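Local coordinates for sensor protein, Kinase (Polaromonas sp. JS666, PDB 3GRC), which probably works in two-component signalling as part of a sensor histidine kinase, through a CheY-like receiver domain that takes up a phosphoryl group, at residues Tyr51-Asn59 with Leu81-Ala90; Gly65-Arg73 with Glu96-Val104. All coordinates share one frame; numbering follows the deposited sequence.

Contact 1 of 2, residues Tyr51-Asn59 with Leu81-Ala90; sequences YAAMTVDLN and LAIVVVSANA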
# COMPACT_ATOMS: atom_id res chain seq x y z
N TYR A 51 -2.31 -1.65 -11.50
CA TYR A 51 -1.50 -2.01 -10.33
C TYR A 51 -2.13 -3.21 -9.64
O TYR A 51 -3.34 -3.26 -9.47
CB TYR A 51 -1.43 -0.84 -9.34
CG TYR A 51 -0.50 0.27 -9.77
CD1 TYR A 51 0.88 0.07 -9.81
CD2 TYR A 51 -1.00 1.50 -10.18
CE1 TYR A 51 1.73 1.06 -10.26
CE2 TYR A 51 -0.16 2.50 -10.64
CZ TYR A 51 1.21 2.28 -10.68
OH TYR A 51 2.03 3.26 -11.17
N ALA A 52 -1.31 -4.19 -9.26
CA ALA A 52 -1.80 -5.38 -8.57
C ALA A 52 -2.13 -5.01 -7.12
O ALA A 52 -3.00 -5.63 -6.50
CB ALA A 52 -0.76 -6.47 -8.61
N ALA A 53 -1.42 -4.02 -6.58
CA ALA A 53 -1.65 -3.61 -5.21
C ALA A 53 -0.91 -2.32 -4.87
O ALA A 53 -0.10 -1.83 -5.64
CB ALA A 53 -1.21 -4.72 -4.26
N MSE A 54 -1.22 -1.78 -3.70
CA MSE A 54 -0.60 -0.56 -3.19
C MSE A 54 -0.15 -0.79 -1.76
O MSE A 54 -0.79 -1.52 -1.00
CB MSE A 54 -1.59 0.62 -3.20
CG MSE A 54 -1.09 1.90 -2.51
SE MSE A 54 -2.34 3.42 -2.76
CE MSE A 54 -1.22 4.80 -1.87
N THR A 55 0.97 -0.18 -1.38
CA THR A 55 1.44 -0.24 -0.01
C THR A 55 1.20 1.18 0.47
O THR A 55 1.49 2.15 -0.26
CB THR A 55 2.94 -0.59 0.11
OG1 THR A 55 3.74 0.46 -0.43
CG2 THR A 55 3.23 -1.88 -0.63
N VAL A 56 0.66 1.33 1.68
CA VAL A 56 0.36 2.64 2.21
C VAL A 56 0.97 3.00 3.55
O VAL A 56 0.84 2.28 4.54
CB VAL A 56 -1.15 2.85 2.32
CG1 VAL A 56 -1.46 4.23 2.91
CG2 VAL A 56 -1.79 2.68 0.96
N ASP A 57 1.63 4.14 3.58
CA ASP A 57 2.24 4.67 4.78
C ASP A 57 1.11 5.44 5.47
O ASP A 57 0.45 6.27 4.85
CB ASP A 57 3.37 5.63 4.40
CG ASP A 57 4.01 6.30 5.60
OD1 ASP A 57 3.70 5.91 6.76
OD2 ASP A 57 4.83 7.23 5.38
N LEU A 58 0.89 5.18 6.74
CA LEU A 58 -0.16 5.86 7.47
C LEU A 58 0.16 7.33 7.75
O LEU A 58 -0.74 8.17 7.77
CB LEU A 58 -0.43 5.13 8.78
CG LEU A 58 -1.80 4.47 8.93
CD1 LEU A 58 -2.14 3.66 7.69
CD2 LEU A 58 -1.79 3.61 10.17
N ASN A 59 1.43 7.64 7.93
CA ASN A 59 1.86 9.01 8.23
C ASN A 59 2.28 9.84 7.02
O ASN A 59 3.47 10.09 6.82
CB ASN A 59 3.00 8.97 9.24
CG ASN A 59 2.61 8.26 10.52
OD1 ASN A 59 1.74 8.72 11.26
ND2 ASN A 59 3.25 7.13 10.79
N LEU A 81 -8.68 -2.95 -5.42
CA LEU A 81 -7.22 -2.90 -5.43
C LEU A 81 -6.69 -3.40 -4.09
O LEU A 81 -7.05 -2.87 -3.03
CB LEU A 81 -6.77 -1.45 -5.67
CG LEU A 81 -5.27 -1.16 -5.57
CD1 LEU A 81 -4.53 -1.86 -6.71
CD2 LEU A 81 -5.06 0.34 -5.62
N ALA A 82 -5.85 -4.43 -4.11
CA ALA A 82 -5.31 -4.96 -2.85
C ALA A 82 -4.43 -3.88 -2.20
O ALA A 82 -3.67 -3.21 -2.88
CB ALA A 82 -4.51 -6.24 -3.10
N ILE A 83 -4.59 -3.70 -0.89
CA ILE A 83 -3.84 -2.70 -0.15
C ILE A 83 -3.20 -3.27 1.12
O ILE A 83 -3.86 -3.97 1.89
CB ILE A 83 -4.73 -1.52 0.26
CG1 ILE A 83 -5.30 -0.83 -0.97
CG2 ILE A 83 -3.93 -0.55 1.13
CD1 ILE A 83 -6.03 0.46 -0.67
N VAL A 84 -1.93 -2.96 1.33
CA VAL A 84 -1.18 -3.38 2.51
C VAL A 84 -0.63 -2.12 3.16
O VAL A 84 0.07 -1.33 2.52
CB VAL A 84 0.03 -4.32 2.13
CG1 VAL A 84 0.91 -4.56 3.34
CG2 VAL A 84 -0.47 -5.65 1.60
N VAL A 85 -0.95 -1.91 4.44
CA VAL A 85 -0.44 -0.74 5.15
C VAL A 85 0.94 -1.11 5.70
O VAL A 85 1.11 -2.19 6.28
CB VAL A 85 -1.36 -0.34 6.34
CG1 VAL A 85 -0.65 0.64 7.25
CG2 VAL A 85 -2.64 0.26 5.83
N VAL A 86 1.91 -0.23 5.50
CA VAL A 86 3.27 -0.43 6.00
C VAL A 86 3.56 0.91 6.65
O VAL A 86 3.82 1.90 5.96
CB VAL A 86 4.29 -0.67 4.86
CG1 VAL A 86 5.68 -0.93 5.45
CG2 VAL A 86 3.85 -1.85 3.99
N SER A 87 3.50 0.93 7.97
CA SER A 87 3.68 2.17 8.69
C SER A 87 4.14 1.94 10.11
O SER A 87 3.93 0.86 10.67
CB SER A 87 2.34 2.94 8.67
OG SER A 87 2.47 4.22 9.21
N ALA A 88 4.75 2.97 10.68
CA ALA A 88 5.28 2.93 12.03
C ALA A 88 4.20 2.72 13.10
O ALA A 88 4.39 1.98 14.07
CB ALA A 88 6.04 4.22 12.31
N ASN A 89 3.07 3.37 12.92
CA ASN A 89 1.98 3.24 13.87
C ASN A 89 0.89 2.38 13.23
O ASN A 89 -0.30 2.70 13.32
CB ASN A 89 1.44 4.63 14.23
CG ASN A 89 2.56 5.63 14.51
OD1 ASN A 89 3.14 6.21 13.60
ND2 ASN A 89 2.86 5.84 15.79
N ALA A 90 1.30 1.28 12.60
CA ALA A 90 0.37 0.39 11.92
C ALA A 90 -0.62 -0.30 12.84
O ALA A 90 -1.82 -0.33 12.56
CB ALA A 90 1.13 -0.65 11.14
O HOH W 1 -5.70 -6.45 -6.79
O HOH W 2 5.42 5.14 8.80

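Contact 2 of 2, residues Gly65-Arg73 with Glu96-Val104; sequences GVSLIRALR and EFNSQPLAV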
# COMPACT_ATOMS: atom_id res chain seq x y z
N GLY A 65 -2.87 8.31 5.65
CA GLY A 65 -3.13 7.05 4.98
C GLY A 65 -4.56 6.54 4.99
O GLY A 65 -5.02 6.04 3.97
N VAL A 66 -5.25 6.63 6.12
CA VAL A 66 -6.62 6.12 6.16
C VAL A 66 -7.54 6.93 5.25
O VAL A 66 -8.48 6.39 4.67
CB VAL A 66 -7.18 6.11 7.60
CG1 VAL A 66 -8.62 5.61 7.60
CG2 VAL A 66 -6.32 5.20 8.48
N SER A 67 -7.27 8.23 5.13
CA SER A 67 -8.06 9.10 4.26
C SER A 67 -7.87 8.67 2.81
O SER A 67 -8.82 8.63 2.02
CB SER A 67 -7.61 10.55 4.42
OG SER A 67 -8.16 11.37 3.40
N LEU A 68 -6.63 8.36 2.46
CA LEU A 68 -6.30 7.91 1.11
C LEU A 68 -7.03 6.61 0.81
O LEU A 68 -7.67 6.48 -0.23
CB LEU A 68 -4.79 7.70 0.98
CG LEU A 68 -4.28 6.99 -0.28
CD1 LEU A 68 -4.87 7.61 -1.54
CD2 LEU A 68 -2.76 7.09 -0.29
N ILE A 69 -6.95 5.65 1.73
CA ILE A 69 -7.60 4.35 1.53
C ILE A 69 -9.12 4.47 1.40
O ILE A 69 -9.73 3.79 0.58
CB ILE A 69 -7.24 3.36 2.67
CG1 ILE A 69 -5.74 3.06 2.64
CG2 ILE A 69 -8.00 2.06 2.49
CD1 ILE A 69 -5.25 2.22 3.80
N ARG A 70 -9.73 5.34 2.21
CA ARG A 70 -11.17 5.54 2.15
C ARG A 70 -11.54 6.07 0.77
O ARG A 70 -12.50 5.59 0.15
CB ARG A 70 -11.63 6.54 3.21
CG ARG A 70 -11.65 5.98 4.62
CD ARG A 70 -12.26 6.96 5.62
NE ARG A 70 -12.19 6.45 6.99
CZ ARG A 70 -12.73 5.30 7.40
NH1 ARG A 70 -13.40 4.52 6.55
NH2 ARG A 70 -12.60 4.93 8.67
N ALA A 71 -10.77 7.04 0.28
CA ALA A 71 -11.03 7.64 -1.03
C ALA A 71 -10.94 6.58 -2.13
O ALA A 71 -11.75 6.57 -3.06
CB ALA A 71 -10.03 8.77 -1.29
N LEU A 72 -9.97 5.68 -2.02
CA LEU A 72 -9.80 4.61 -3.01
C LEU A 72 -10.97 3.61 -3.02
O LEU A 72 -11.36 3.11 -4.08
CB LEU A 72 -8.49 3.87 -2.76
CG LEU A 72 -7.23 4.69 -3.05
CD1 LEU A 72 -6.03 4.05 -2.38
CD2 LEU A 72 -7.03 4.77 -4.55
N ARG A 73 -11.52 3.32 -1.85
CA ARG A 73 -12.63 2.39 -1.78
C ARG A 73 -13.94 2.98 -2.32
O ARG A 73 -14.84 2.25 -2.72
CB ARG A 73 -12.83 1.89 -0.34
CG ARG A 73 -11.67 1.05 0.20
CD ARG A 73 -11.14 0.12 -0.87
NE ARG A 73 -10.19 -0.85 -0.35
CZ ARG A 73 -9.24 -1.42 -1.09
NH1 ARG A 73 -9.11 -1.09 -2.37
NH2 ARG A 73 -8.43 -2.32 -0.55
N GLU A 96 -7.69 1.27 15.58
CA GLU A 96 -8.58 2.43 15.53
C GLU A 96 -9.49 2.54 14.31
O GLU A 96 -10.64 2.95 14.44
CB GLU A 96 -7.74 3.70 15.64
CG GLU A 96 -8.50 4.94 16.05
CD GLU A 96 -7.57 6.12 16.28
OE1 GLU A 96 -6.48 5.90 16.87
OE2 GLU A 96 -7.92 7.25 15.90
N PHE A 97 -8.98 2.18 13.13
CA PHE A 97 -9.74 2.33 11.88
C PHE A 97 -10.12 1.12 11.04
O PHE A 97 -10.97 1.23 10.16
CB PHE A 97 -9.00 3.30 10.96
CG PHE A 97 -8.69 4.61 11.60
CD1 PHE A 97 -9.71 5.51 11.90
CD2 PHE A 97 -7.38 4.94 11.93
CE1 PHE A 97 -9.42 6.73 12.51
CE2 PHE A 97 -7.09 6.16 12.54
CZ PHE A 97 -8.12 7.05 12.84
N ASN A 98 -9.50 -0.03 11.29
CA ASN A 98 -9.78 -1.21 10.48
C ASN A 98 -11.26 -1.58 10.41
O ASN A 98 -11.99 -1.51 11.39
CB ASN A 98 -8.98 -2.41 10.99
CG ASN A 98 -8.77 -3.45 9.92
OD1 ASN A 98 -8.76 -3.13 8.73
ND2 ASN A 98 -8.58 -4.70 10.32
N SER A 99 -11.71 -1.97 9.22
CA SER A 99 -13.10 -2.35 9.01
C SER A 99 -13.21 -2.99 7.64
O SER A 99 -12.41 -2.70 6.76
CB SER A 99 -14.02 -1.13 9.08
OG SER A 99 -13.93 -0.39 7.88
N GLN A 100 -14.20 -3.86 7.47
CA GLN A 100 -14.39 -4.52 6.19
C GLN A 100 -14.47 -3.56 5.01
O GLN A 100 -13.88 -3.81 3.97
CB GLN A 100 -15.64 -5.41 6.24
CG GLN A 100 -15.48 -6.61 7.17
CD GLN A 100 -14.28 -7.47 6.81
OE1 GLN A 100 -13.88 -8.35 7.58
NE2 GLN A 100 -13.70 -7.23 5.64
N PRO A 101 -15.21 -2.46 5.15
CA PRO A 101 -15.31 -1.51 4.03
C PRO A 101 -13.94 -0.96 3.60
O PRO A 101 -13.71 -0.72 2.42
CB PRO A 101 -16.21 -0.41 4.59
CG PRO A 101 -17.11 -1.17 5.53
CD PRO A 101 -16.14 -2.09 6.24
N LEU A 102 -13.05 -0.78 4.58
CA LEU A 102 -11.70 -0.27 4.34
C LEU A 102 -10.91 -1.30 3.52
O LEU A 102 -10.07 -0.96 2.69
CB LEU A 102 -11.01 0.02 5.68
CG LEU A 102 -9.97 1.13 5.72
CD1 LEU A 102 -10.62 2.45 5.34
CD2 LEU A 102 -9.37 1.21 7.13
N ALA A 103 -11.19 -2.58 3.75
CA ALA A 103 -10.56 -3.66 3.00
C ALA A 103 -9.03 -3.65 2.92
O ALA A 103 -8.45 -3.91 1.86
CB ALA A 103 -11.16 -3.72 1.59
N VAL A 104 -8.37 -3.35 4.03
CA VAL A 104 -6.92 -3.37 4.04
C VAL A 104 -6.55 -4.79 4.45
O VAL A 104 -6.92 -5.28 5.52
CB VAL A 104 -6.35 -2.30 5.00
CG1 VAL A 104 -7.28 -2.14 6.17
CG2 VAL A 104 -4.93 -2.68 5.45

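Contact 1 of 2, residues Tyr51-Asn59 with Leu81-Ala90
Val-56 and Ile-83 meet at a slant on one face of the sheet, with Val-56 CG2 3.9 Å from Ile-83 CG2. Farther along, Leu-58 and Val-85 cross at about a right angle. Leu-58 CD1 presses on Val-85 CG1 at 3.4 Å, tighter than usual for two carbons. Val-85 holds CG1 anti to its N (chi1 166°), which turns this methyl to the leucine. Helix 65-73 covers this side. On the reverse face, Ala-53 CB lies 3.8 Å from Ala-82 CB, under helix 114-128. The two strands are parallel neighbours in the central sheet of the CheY-like fold, joined through helix 65-73 as a beta-alpha-beta unit. Backbone bonds from Met-54 N to Ala-82 O and from Val-86 N to Val-56 O are among those that pair them. Asp-57, just past its strand, sits where receiver domains carry the phosphoacceptor, and is probably that residue; Glu-13, Asp-14 and Lys-110 lie nearby. Asp-57 OD1 accepts from Asn-59 N at 3.1 Å, from above the carboxylate plane, an Asx turn. Water 2 links the same oxygen to Ala-88 N. Beyond the strands, Asn-59 ND2 donates to Asn-89 OD1 at 3.0 Å, in the plane of that carbonyl, with the amide planes 86° apart.

Contact 2 of 2, residues Gly65-Arg73 with Glu96-Val104
Leu-102 reaches across to helix 65-73 and packs on Ile-69 and Arg-70. The contact joins this helix of the CheY-like fold to the end of helix 90-97 and the loop after it, on one side of the parallel sheet. Leu-102 has the most surface buried here. Leu-102 CD1 lies 3.9 Å from Ile-69 CG2, and the two side chains cross at about a right angle. Leu-102 CD1 also sits over one face of the Arg-70 guanidinium, 3.7 Å from Arg-70 NH1. Arg-73 makes the polar part. Its chain bends at chi2 (-40°), and the edge of the guanidinium comes up to the loop backbone. Arg-73 NE donates to Leu-102 O at 3.0 Å, and Arg-73 NH2 to Ala-103 O at 2.9 Å. Both oxygens lie close to the guanidinium plane, but each donor stands above the plane of its carbonyl. Arg-73 NH1 bonds to Leu-81 O, so one side chain ties two parts of the backbone to the helix. A methionine here has no N-H groups to offer, and the carbonyls of Leu-102, Ala-103 and Leu-81 would probably be left without this partner, the loop held less firmly. Toward the helix start, Val-66 CG2 touches Phe-97 CD2 at 3.6 Å, oblique to the ring.

Overall arrangement
Contact 1 lies in the core, near the centre of the chain, while contact 2 is partly buried and farther out. Both use the same beta-alpha-beta unit. Contact 1 pairs its two strands, and contact 2 sets its helix against the end of helix 90-97 and the following loop. Regular backbone bonds and aliphatic packing dominate contact 1, with polar groups gathered at the end near Asp-57. In contact 2, arginine side chains mix with apolar ones, and the bonds run from side chain to backbone. The contacts also touch: the arginine that grips the loop in contact 2 reaches the start of the 81-90 segment, Gly-65 N probably bonds to Leu-58 O, and Met-54, a selenomethionine, packs on Leu-68.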